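Local coordinates for multicopper oxidase (Metagenomes, PDB 2ZWN), which probably oxidises phenolic and related substrates at its copper centres while reducing dioxygen to water, as laccases do, at residues Pro56-Trp61 with Tyr103-Asn108; His62-Lys67 with Tyr91-Asp96; His206-Leu211 with Gly247-His252. One frame throughout, in Å; residues are numbered along the deposited sequence.

Contact 1 of 3, residues Pro56-Trp61 with Tyr103-Asn108; sequences PHTIHW and YHCHVN. With CU (copper (II) ion), chain D; CU (copper (II) ion), chain I; C2O (Cu-O-Cu linkage), chain E.
The His-Cys-His motif of the multicopper oxidases, His104-Cys105-His106, lies against residues Pro56-Trp61, joining a mononuclear copper site to a copper cluster. His57 and Cys105 meet at the type 1 copper, which ND1 of His57 binds at 2.1 Å and SG of Cys105 at 2.2 Å; His112 is its third protein ligand, and Thr53 bonds NE2 of His57. With SG anti to the backbone N (chi1 -175°), the sulfur comes up at the edge of the His57 ring, near its plane. Two backbone amides also point at it, N of Thr58 at 3.4 Å and N of Val107 at 3.3 Å from SG of Cys105, probably drawing charge from the thiolate.

The rings of His60, His104 and His106 serve the cluster instead. NE2 of His104 and NE2 of His106 bind different coppers of the Cu-O-Cu group, CU3 and CU2, while NE2 of His60 binds a separate copper, consistent with the type 2 ion, and ND1 of His60 is hydrogen-bonded to O of Asp73. The edge of His60 is directed at the face of His104, planes at 72°, and the edge of His106 at the face of His60, planes at 84°. ND1 of His104 donates to O of Cys105 at 2.8 Å, in the ring plane but above the carbonyl plane. N of His106 donates to OG1 of Thr58 at 3.1 Å, and that hydroxyl also bonds Gly74.

His60 and His104 form an antiparallel hydrogen-bonded pair, N of His60 lying 2.8 Å from O of His104. On the opposite sheet face CE3 of Trp61 rests 3.4 Å from CB of Tyr103. Within this chain, strand 60-62 is an outermost strand of the sheet that continues through 101-104 to 119-125, while Ile59 and Trp61 pack on strand 44-52; His204 of a second subunit shares the His60 copper.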
loop_
_atom_site.group_PDB
_atom_site.type_symbol
_atom_site.label_atom_id
_atom_site.label_comp_id
_atom_site.label_asym_id
_atom_site.label_seq_id
_atom_site.Cartn_x
_atom_site.Cartn_y
_atom_site.Cartn_z
ATOM N N PRO A 56 -11.286 18.658 -23.483
ATOM C CA PRO A 56 -10.995 19.593 -22.401
ATOM C C PRO A 56 -10.009 19.031 -21.379
ATOM O O PRO A 56 -10.005 17.828 -21.116
ATOM C CB PRO A 56 -12.365 19.827 -21.759
ATOM C CG PRO A 56 -13.136 18.591 -22.065
ATOM C CD PRO A 56 -12.653 18.109 -23.392
ATOM N N HIS A 57 -9.180 19.913 -20.831
ATOM C CA HIS A 57 -8.215 19.564 -19.786
ATOM C C HIS A 57 -8.102 20.705 -18.781
ATOM O O HIS A 57 -8.648 21.784 -18.981
ATOM C CB HIS A 57 -6.825 19.317 -20.380
ATOM C CG HIS A 57 -6.809 18.340 -21.514
ATOM N ND1 HIS A 57 -6.901 16.980 -21.327
ATOM C CD2 HIS A 57 -6.702 18.529 -22.851
ATOM C CE1 HIS A 57 -6.854 16.371 -22.498
ATOM N NE2 HIS A 57 -6.737 17.291 -23.440
ATOM N N THR A 58 -7.384 20.446 -17.695
ATOM C CA THR A 58 -6.890 21.494 -16.806
ATOM C C THR A 58 -5.462 21.115 -16.411
ATOM O O THR A 58 -4.963 20.064 -16.818
ATOM C CB THR A 58 -7.730 21.600 -15.520
ATOM O OG1 THR A 58 -7.678 20.350 -14.815
ATOM C CG2 THR A 58 -9.190 21.975 -15.828
ATOM N N ILE A 59 -4.807 21.960 -15.629
ATOM C CA ILE A 59 -3.618 21.528 -14.895
ATOM C C ILE A 59 -3.805 21.806 -13.417
ATOM O O ILE A 59 -3.992 22.955 -13.013
ATOM C CB ILE A 59 -2.319 22.203 -15.363
ATOM C CG1 ILE A 59 -2.136 22.039 -16.869
ATOM C CG2 ILE A 59 -1.119 21.605 -14.602
ATOM C CD1 ILE A 59 -0.803 22.574 -17.371
ATOM N N HIS A 60 -3.761 20.741 -12.622
ATOM C CA HIS A 60 -3.662 20.848 -11.176
ATOM C C HIS A 60 -2.196 20.713 -10.749
ATOM O O HIS A 60 -1.467 19.861 -11.257
ATOM C CB HIS A 60 -4.515 19.772 -10.501
ATOM C CG HIS A 60 -4.225 19.606 -9.045
ATOM N ND1 HIS A 60 -4.380 20.628 -8.136
ATOM C CD2 HIS A 60 -3.779 18.538 -8.343
ATOM C CE1 HIS A 60 -4.037 20.199 -6.934
ATOM N NE2 HIS A 60 -3.674 18.934 -7.032
ATOM N N TRP A 61 -1.797 21.553 -9.799
ATOM C CA TRP A 61 -0.426 21.625 -9.304
ATOM C C TRP A 61 -0.419 20.952 -7.938
ATOM O O TRP A 61 -0.791 21.548 -6.922
ATOM C CB TRP A 61 0.044 23.084 -9.262
ATOM C CG TRP A 61 -0.290 23.782 -10.547
ATOM C CD1 TRP A 61 -1.434 24.477 -10.831
ATOM C CD2 TRP A 61 0.493 23.793 -11.749
ATOM N NE1 TRP A 61 -1.400 24.932 -12.129
ATOM C CE2 TRP A 61 -0.230 24.528 -12.714
ATOM C CE3 TRP A 61 1.740 23.259 -12.101
ATOM C CZ2 TRP A 61 0.253 24.741 -14.010
ATOM C CZ3 TRP A 61 2.219 23.473 -13.385
ATOM C CH2 TRP A 61 1.478 24.209 -14.324
ATOM N N TYR A 103 2.534 17.974 -11.404
ATOM C CA TYR A 103 1.363 18.594 -12.001
ATOM C C TYR A 103 0.698 17.583 -12.906
ATOM O O TYR A 103 1.359 16.711 -13.476
ATOM C CB TYR A 103 1.735 19.890 -12.745
ATOM C CG TYR A 103 2.671 19.695 -13.918
ATOM C CD1 TYR A 103 2.173 19.435 -15.184
ATOM C CD2 TYR A 103 4.052 19.768 -13.762
ATOM C CE1 TYR A 103 3.014 19.243 -16.260
ATOM C CE2 TYR A 103 4.909 19.574 -14.845
ATOM C CZ TYR A 103 4.377 19.309 -16.090
ATOM O OH TYR A 103 5.196 19.112 -17.180
ATOM N N HIS A 104 -0.622 17.657 -12.994
ATOM C CA HIS A 104 -1.360 16.748 -13.845
ATOM C C HIS A 104 -2.724 17.298 -14.186
ATOM O O HIS A 104 -3.245 18.178 -13.492
ATOM C CB HIS A 104 -1.512 15.368 -13.194
ATOM C CG HIS A 104 -2.183 15.383 -11.855
ATOM N ND1 HIS A 104 -3.553 15.399 -11.704
ATOM C CD2 HIS A 104 -1.669 15.328 -10.603
ATOM C CE1 HIS A 104 -3.853 15.376 -10.417
ATOM N NE2 HIS A 104 -2.728 15.332 -9.727
ATOM N N CYS A 105 -3.311 16.754 -15.244
ATOM C CA CYS A 105 -4.668 17.130 -15.615
ATOM C C CYS A 105 -5.617 16.684 -14.515
ATOM O O CYS A 105 -5.355 15.697 -13.814
ATOM C CB CYS A 105 -5.083 16.508 -16.948
ATOM S SG CYS A 105 -6.721 17.073 -17.492
ATOM N N HIS A 106 -6.708 17.425 -14.348
ATOM C CA HIS A 106 -7.717 17.055 -13.358
ATOM C C HIS A 106 -9.107 16.901 -13.976
ATOM O O HIS A 106 -10.109 16.910 -13.259
ATOM C CB HIS A 106 -7.744 18.060 -12.206
ATOM C CG HIS A 106 -7.941 17.426 -10.864
ATOM N ND1 HIS A 106 -9.129 16.842 -10.482
ATOM C CD2 HIS A 106 -7.094 17.277 -9.818
ATOM C CE1 HIS A 106 -9.005 16.364 -9.256
ATOM N NE2 HIS A 106 -7.782 16.620 -8.829
ATOM N N VAL A 107 -9.150 16.742 -15.300
ATOM C CA VAL A 107 -10.371 16.385 -16.018
ATOM C C VAL A 107 -10.317 14.892 -16.367
ATOM O O VAL A 107 -9.271 14.385 -16.771
ATOM C CB VAL A 107 -10.508 17.187 -17.332
ATOM C CG1 VAL A 107 -11.756 16.760 -18.093
ATOM C CG2 VAL A 107 -10.523 18.682 -17.064
ATOM N N ASN A 108 -11.433 14.188 -16.212
ATOM C CA ASN A 108 -11.487 12.766 -16.576
ATOM C C ASN A 108 -10.248 12.018 -16.067
ATOM O O ASN A 108 -9.615 11.254 -16.807
ATOM C CB ASN A 108 -11.611 12.629 -18.098
ATOM C CG ASN A 108 -12.893 13.254 -18.648
ATOM O OD1 ASN A 108 -13.904 13.350 -17.949
ATOM N ND2 ASN A 108 -12.852 13.677 -19.906
HETATM CU CU CU D . -6.955 16.046 -19.471
HETATM CU CU CU I . -3.600 17.799 -5.552
HETATM CU CU2 C2O E . -7.151 16.155 -6.865
HETATM CU CU3 C2O E . -2.435 14.801 -7.789
HETATM O O1 C2O E . -4.921 15.585 -7.353
#

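Contact 2 of 3, residues His62-Lys67 with Tyr91-Asp96; sequences HGVHQK and YKFKAD. With C2O (Cu-O-Cu linkage), chain E.
Phe93 lies between Val64 and Gln66, where the loop after strand 60-62 meets strand 88-94. The Val64 side chain crosses the phenylalanine at about a right angle, with CG1 3.6 Å from CD1 of Phe93. Gln66 approaches differently: its amide plane stands at 75° to the ring, and OE1 sits 3.2 Å from CB of Phe93 while NE2 is nearer the ring atom CD2. A bend at chi2 of Gln66 (-73°) brings this amide back, since the CB itself points away from the strand, and OE1 is held by a hydrogen bond to Thr69. Replacing Phe93 by an alanine would probably deprive CG1 of Val64 of the ring it packs on and open a gap beside the Gln66 amide.

Beyond the ring the contact becomes polar and water-mediated. The Asp96 carboxylate crosses the His65 ring at a slant, planes 55° apart, with OD1 4.2 Å from ND1 of His65, while OD2 lies 3.7 Å from CB of Lys67. One water, 2.7 Å from OD1 of Asp96, also meets N of His65; a second meets N of Lys67, O of Lys94 and again OD1. These waters could link OD1 to the loop backbone, though other acceptors compete for their protons. NE2 of His65 is bonded to Asp209 of a second subunit.

At the end of strand 60-62, ND1 of His62 binds CU3 of the Cu-O-Cu group at 2.0 Å, beside His104. The contact joins the loop leaving one sheet of the N-terminal cupredoxin-type domain to a strand of the other. Strand 88-94 is an outermost strand of its sheet within this chain, paired with strand 44-52 through Phe93 and Val45. Val64 reaches on to Leu122 of strand 119-125 in the first sheet, and Phe93 also meets Trp61 of strand 60-62.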
loop_
_atom_site.group_PDB
_atom_site.type_symbol
_atom_site.label_atom_id
_atom_site.label_comp_id
_atom_site.label_asym_id
_atom_site.label_seq_id
_atom_site.Cartn_x
_atom_site.Cartn_y
_atom_site.Cartn_z
ATOM N N HIS A 62 -0.044 19.677 -7.949
ATOM C CA HIS A 62 -0.209 18.803 -6.792
ATOM C C HIS A 62 0.892 19.064 -5.781
ATOM O O HIS A 62 2.076 18.846 -6.059
ATOM C CB HIS A 62 -0.192 17.340 -7.237
ATOM C CG HIS A 62 -0.395 16.360 -6.121
ATOM N ND1 HIS A 62 -1.302 15.327 -6.202
ATOM C CD2 HIS A 62 0.200 16.245 -4.909
ATOM C CE1 HIS A 62 -1.255 14.614 -5.089
ATOM N NE2 HIS A 62 -0.349 15.151 -4.289
ATOM N N GLY A 63 0.487 19.516 -4.599
ATOM C CA GLY A 63 1.419 19.903 -3.555
ATOM C C GLY A 63 1.449 21.407 -3.364
ATOM O O GLY A 63 1.821 21.872 -2.296
ATOM N N VAL A 64 1.065 22.167 -4.394
ATOM C CA VAL A 64 1.045 23.622 -4.304
ATOM C C VAL A 64 -0.173 24.035 -3.484
ATOM O O VAL A 64 -1.293 23.642 -3.797
ATOM C CB VAL A 64 1.016 24.287 -5.709
ATOM C CG1 VAL A 64 0.907 25.806 -5.602
ATOM C CG2 VAL A 64 2.264 23.914 -6.495
ATOM N N HIS A 65 0.054 24.816 -2.430
ATOM C CA HIS A 65 -1.024 25.206 -1.518
ATOM C C HIS A 65 -2.052 26.117 -2.168
ATOM O O HIS A 65 -3.216 26.095 -1.788
ATOM C CB HIS A 65 -0.470 25.924 -0.281
ATOM C CG HIS A 65 0.255 25.027 0.671
ATOM N ND1 HIS A 65 1.148 25.504 1.605
ATOM C CD2 HIS A 65 0.229 23.683 0.823
ATOM C CE1 HIS A 65 1.633 24.490 2.302
ATOM N NE2 HIS A 65 1.090 23.374 1.849
ATOM N N GLN A 66 -1.605 26.927 -3.123
ATOM C CA GLN A 66 -2.434 27.953 -3.745
ATOM C C GLN A 66 -2.930 28.923 -2.675
ATOM O O GLN A 66 -4.121 29.233 -2.607
ATOM C CB GLN A 66 -3.606 27.339 -4.525
ATOM C CG GLN A 66 -3.213 26.328 -5.602
ATOM C CD GLN A 66 -2.576 26.958 -6.835
ATOM O OE1 GLN A 66 -2.506 28.184 -6.964
ATOM N NE2 GLN A 66 -2.115 26.112 -7.760
ATOM N N LYS A 67 -1.995 29.394 -1.847
ATOM C CA LYS A 67 -2.295 30.319 -0.754
ATOM C C LYS A 67 -2.834 31.623 -1.336
ATOM O O LYS A 67 -2.095 32.386 -1.963
ATOM C CB LYS A 67 -1.040 30.585 0.086
ATOM C CG LYS A 67 -1.313 31.220 1.445
ATOM C CD LYS A 67 -1.549 30.160 2.516
ATOM C CE LYS A 67 -2.109 30.754 3.808
ATOM N NZ LYS A 67 -1.257 31.852 4.378
ATOM N N TYR A 91 -2.326 30.064 -15.327
ATOM C CA TYR A 91 -2.229 29.740 -13.909
ATOM C C TYR A 91 -1.183 30.635 -13.281
ATOM O O TYR A 91 -0.135 30.863 -13.875
ATOM C CB TYR A 91 -1.833 28.276 -13.722
ATOM C CG TYR A 91 -2.901 27.326 -14.182
ATOM C CD1 TYR A 91 -3.954 26.990 -13.344
ATOM C CD2 TYR A 91 -2.874 26.780 -15.462
ATOM C CE1 TYR A 91 -4.946 26.122 -13.755
ATOM C CE2 TYR A 91 -3.864 25.919 -15.888
ATOM C CZ TYR A 91 -4.899 25.593 -15.034
ATOM O OH TYR A 91 -5.892 24.744 -15.460
ATOM N N LYS A 92 -1.480 31.151 -12.092
ATOM C CA LYS A 92 -0.528 31.955 -11.329
ATOM C C LYS A 92 -0.536 31.516 -9.873
ATOM O O LYS A 92 -1.594 31.436 -9.246
ATOM C CB LYS A 92 -0.870 33.441 -11.417
ATOM C CG LYS A 92 -0.906 33.979 -12.833
ATOM C CD LYS A 92 -0.927 35.495 -12.851
ATOM C CE LYS A 92 -0.907 36.019 -14.273
ATOM N NZ LYS A 92 -0.776 37.505 -14.333
ATOM N N PHE A 93 0.644 31.220 -9.339
ATOM C CA PHE A 93 0.768 30.809 -7.950
ATOM C C PHE A 93 2.171 31.077 -7.430
ATOM O O PHE A 93 3.129 31.189 -8.206
ATOM C CB PHE A 93 0.391 29.331 -7.773
ATOM C CG PHE A 93 1.212 28.380 -8.603
ATOM C CD1 PHE A 93 2.400 27.853 -8.112
ATOM C CD2 PHE A 93 0.783 27.994 -9.868
ATOM C CE1 PHE A 93 3.158 26.971 -8.875
ATOM C CE2 PHE A 93 1.538 27.112 -10.634
ATOM C CZ PHE A 93 2.725 26.606 -10.137
ATOM N N LYS A 94 2.273 31.213 -6.112
ATOM C CA LYS A 94 3.558 31.381 -5.457
ATOM C C LYS A 94 4.033 30.012 -5.017
ATOM O O LYS A 94 3.271 29.247 -4.422
ATOM C CB LYS A 94 3.440 32.312 -4.249
ATOM C CG LYS A 94 4.772 32.683 -3.626
ATOM C CD LYS A 94 4.594 33.620 -2.447
ATOM C CE LYS A 94 4.339 35.054 -2.888
ATOM N NZ LYS A 94 5.536 35.676 -3.526
ATOM N N ALA A 95 5.297 29.712 -5.292
ATOM C CA ALA A 95 5.866 28.420 -4.943
ATOM C C ALA A 95 6.359 28.452 -3.501
ATOM O O ALA A 95 7.552 28.310 -3.244
ATOM C CB ALA A 95 7.004 28.062 -5.907
ATOM N N ASP A 96 5.438 28.630 -2.554
ATOM C CA ASP A 96 5.821 28.697 -1.139
ATOM C C ASP A 96 5.877 27.326 -0.463
ATOM O O ASP A 96 6.330 27.221 0.666
ATOM C CB ASP A 96 4.944 29.679 -0.338
ATOM C CG ASP A 96 3.449 29.400 -0.445
ATOM O OD1 ASP A 96 3.038 28.309 -0.884
ATOM O OD2 ASP A 96 2.672 30.307 -0.068
HETATM CU CU2 C2O E . -7.151 16.155 -6.865
HETATM CU CU3 C2O E . -2.435 14.801 -7.789
HETATM O O1 C2O E . -4.921 15.585 -7.353
HETATM O O HOH W 1 2.693 26.410 -2.715
HETATM O O HOH W 2 0.888 28.680 -2.816
#

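Contact 3 of 3, residues His206-Leu211 with Gly247-His252. With C2O (Cu-O-Cu linkage), chain F.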
loop_
_atom_site.group_PDB
_atom_site.type_symbol
_atom_site.label_atom_id
_atom_site.label_comp_id
_atom_site.label_asym_id
_atom_site.label_seq_id
_atom_site.Cartn_x
_atom_site.Cartn_y
_atom_site.Cartn_z
ATOM N N HIS A 206 18.800 -2.985 -5.608
ATOM C CA HIS A 206 19.818 -3.982 -5.283
ATOM C C HIS A 206 21.109 -3.273 -4.883
ATOM O O HIS A 206 21.370 -2.144 -5.311
ATOM C CB HIS A 206 20.131 -4.901 -6.466
ATOM C CG HIS A 206 19.045 -5.873 -6.797
ATOM N ND1 HIS A 206 19.309 -7.163 -7.204
ATOM C CD2 HIS A 206 17.697 -5.752 -6.781
ATOM C CE1 HIS A 206 18.171 -7.792 -7.431
ATOM N NE2 HIS A 206 17.176 -6.962 -7.173
ATOM N N GLY A 207 21.902 -3.946 -4.058
ATOM C CA GLY A 207 23.239 -3.488 -3.698
ATOM C C GLY A 207 23.346 -2.291 -2.769
ATOM O O GLY A 207 24.456 -1.905 -2.389
ATOM N N HIS A 208 22.208 -1.696 -2.412
ATOM C CA HIS A 208 22.181 -0.447 -1.655
ATOM C C HIS A 208 20.921 -0.361 -0.815
ATOM O O HIS A 208 19.867 -0.866 -1.202
ATOM C CB HIS A 208 22.170 0.762 -2.595
ATOM C CG HIS A 208 23.232 0.738 -3.650
ATOM N ND1 HIS A 208 23.160 -0.075 -4.762
ATOM C CD2 HIS A 208 24.377 1.450 -3.778
ATOM C CE1 HIS A 208 24.226 0.125 -5.519
ATOM N NE2 HIS A 208 24.976 1.049 -4.946
ATOM N N ASP A 209 21.037 0.303 0.326
ATOM C CA ASP A 209 19.872 0.789 1.050
ATOM C C ASP A 209 19.587 2.228 0.636
ATOM O O ASP A 209 20.481 2.963 0.209
ATOM C CB ASP A 209 20.098 0.703 2.557
ATOM C CG ASP A 209 20.166 -0.723 3.039
ATOM O OD1 ASP A 209 19.314 -1.526 2.610
ATOM O OD2 ASP A 209 21.075 -1.040 3.826
ATOM N N MET A 210 18.322 2.606 0.757
ATOM C CA MET A 210 17.869 3.955 0.488
ATOM C C MET A 210 17.576 4.630 1.815
ATOM O O MET A 210 16.910 4.054 2.670
ATOM C CB MET A 210 16.599 3.915 -0.361
ATOM C CG MET A 210 16.866 3.504 -1.800
ATOM S SD MET A 210 15.357 3.170 -2.725
ATOM C CE MET A 210 14.902 1.582 -2.028
ATOM N N LEU A 211 18.072 5.847 1.996
ATOM C CA LEU A 211 17.675 6.642 3.150
ATOM C C LEU A 211 16.468 7.471 2.725
ATOM O O LEU A 211 16.593 8.362 1.890
ATOM C CB LEU A 211 18.812 7.546 3.623
ATOM C CG LEU A 211 18.453 8.394 4.846
ATOM C CD1 LEU A 211 18.143 7.505 6.047
ATOM C CD2 LEU A 211 19.565 9.381 5.174
ATOM N N GLY A 247 29.206 -2.079 -8.942
ATOM C CA GLY A 247 28.678 -3.285 -9.559
ATOM C C GLY A 247 27.669 -2.869 -10.612
ATOM O O GLY A 247 27.605 -1.693 -10.973
ATOM N N ARG A 248 26.915 -3.840 -11.127
ATOM C CA ARG A 248 25.710 -3.576 -11.897
ATOM C C ARG A 248 24.535 -4.077 -11.068
ATOM O O ARG A 248 24.362 -5.288 -10.897
ATOM C CB ARG A 248 25.754 -4.279 -13.252
ATOM C CG ARG A 248 26.849 -3.771 -14.160
ATOM C CD ARG A 248 26.672 -4.259 -15.593
ATOM N NE ARG A 248 26.724 -5.718 -15.742
ATOM C CZ ARG A 248 27.803 -6.435 -16.074
ATOM N NH1 ARG A 248 28.985 -5.864 -16.287
ATOM N NH2 ARG A 248 27.701 -7.752 -16.194
ATOM N N PHE A 249 23.740 -3.143 -10.556
ATOM C CA PHE A 249 22.708 -3.458 -9.580
ATOM C C PHE A 249 21.328 -3.060 -10.078
ATOM O O PHE A 249 21.028 -1.869 -10.240
ATOM C CB PHE A 249 23.030 -2.772 -8.253
ATOM C CG PHE A 249 24.133 -3.453 -7.481
ATOM C CD1 PHE A 249 23.943 -4.738 -6.982
ATOM C CD2 PHE A 249 25.357 -2.828 -7.268
ATOM C CE1 PHE A 249 24.952 -5.384 -6.274
ATOM C CE2 PHE A 249 26.366 -3.467 -6.560
ATOM C CZ PHE A 249 26.159 -4.746 -6.060
ATOM N N ILE A 250 20.492 -4.067 -10.319
ATOM C CA ILE A 250 19.154 -3.838 -10.846
ATOM C C ILE A 250 18.311 -3.081 -9.808
ATOM O O ILE A 250 18.563 -3.155 -8.607
ATOM C CB ILE A 250 18.504 -5.175 -11.313
ATOM C CG1 ILE A 250 17.294 -4.929 -12.214
ATOM C CG2 ILE A 250 18.147 -6.061 -10.123
ATOM C CD1 ILE A 250 16.776 -6.201 -12.891
ATOM N N PHE A 251 17.338 -2.322 -10.296
ATOM C CA PHE A 251 16.590 -1.370 -9.479
ATOM C C PHE A 251 15.199 -1.385 -10.108
ATOM O O PHE A 251 15.041 -0.958 -11.242
ATOM C CB PHE A 251 17.267 0.001 -9.599
ATOM C CG PHE A 251 16.730 1.078 -8.682
ATOM C CD1 PHE A 251 17.342 2.325 -8.687
ATOM C CD2 PHE A 251 15.657 0.879 -7.821
ATOM C CE1 PHE A 251 16.893 3.349 -7.882
ATOM C CE2 PHE A 251 15.210 1.913 -6.998
ATOM C CZ PHE A 251 15.826 3.141 -7.034
ATOM N N HIS A 252 14.205 -1.911 -9.397
ATOM C CA HIS A 252 12.938 -2.213 -10.048
ATOM C C HIS A 252 11.744 -2.284 -9.111
ATOM O O HIS A 252 11.883 -2.394 -7.898
ATOM C CB HIS A 252 13.061 -3.554 -10.780
ATOM C CG HIS A 252 13.284 -4.710 -9.861
ATOM N ND1 HIS A 252 12.260 -5.522 -9.422
ATOM C CD2 HIS A 252 14.412 -5.172 -9.270
ATOM C CE1 HIS A 252 12.749 -6.440 -8.606
ATOM N NE2 HIS A 252 14.052 -6.250 -8.498
HETATM CU CU2 C2O F . 13.533 -9.354 -3.640
HETATM CU CU3 C2O F . 15.381 -7.622 -7.887
HETATM O O1 C2O F . 14.517 -8.501 -5.871
#
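N of His206 donates to O of Ile250 at 3.0 Å, nearly along the C=O axis, at the close-packed end of this contact. Next to this bond, CA of Gly207 lies over the face of Phe249, 3.6 Å from its CD1. A CB on Gly207 would clash with that ring. His208 turns its edge to the Phe249 face, planes at 89°, and is held there by ND1 of His208 donating in plane to a lone pair of O of His206, 2.8 Å away, while NE2 of His208 bonds Tyr275. His206 and His252 come from the two His-X-His motifs of this cupredoxin-type domain; each gives NE2 to the same copper of a Cu-O-Cu group, 2.0 Å from NE2 of His206. In a third subunit, His106 completes that site and Asp73 bonds ND1 of His206. The two rings meet rim to rim with planes 56° apart. Away from the metal the two segments spread apart, and the contact thins to a Met-aromatic approach, SD of Met210 standing 4.3 Å from CZ of Phe251. There Phe193 of strand 188-195 touches both side chains.

Contacts 1 and 2 lie in the same domain and touch: OH of Tyr91 reaches N of Ile59, and Trp61 packs on Tyr91 and Gln66. Contact 2 is nested within the chain loop that contact 1 closes, and it is the more superficial, its apolar core giving way to waters. Contacts 1 and 3 are buried, their centres about 34 Å apart on opposite sides of the chain's centre, in different cupredoxin-type domains; contact 2 touches copper only through His62. Contact 1 combines thiolate and imidazole ligands, whereas contact 3 offers imidazoles alone. The Cu-O-Cu and type 2 sites draw ligands from another subunit, whereas the type 1 copper is bound within one chain.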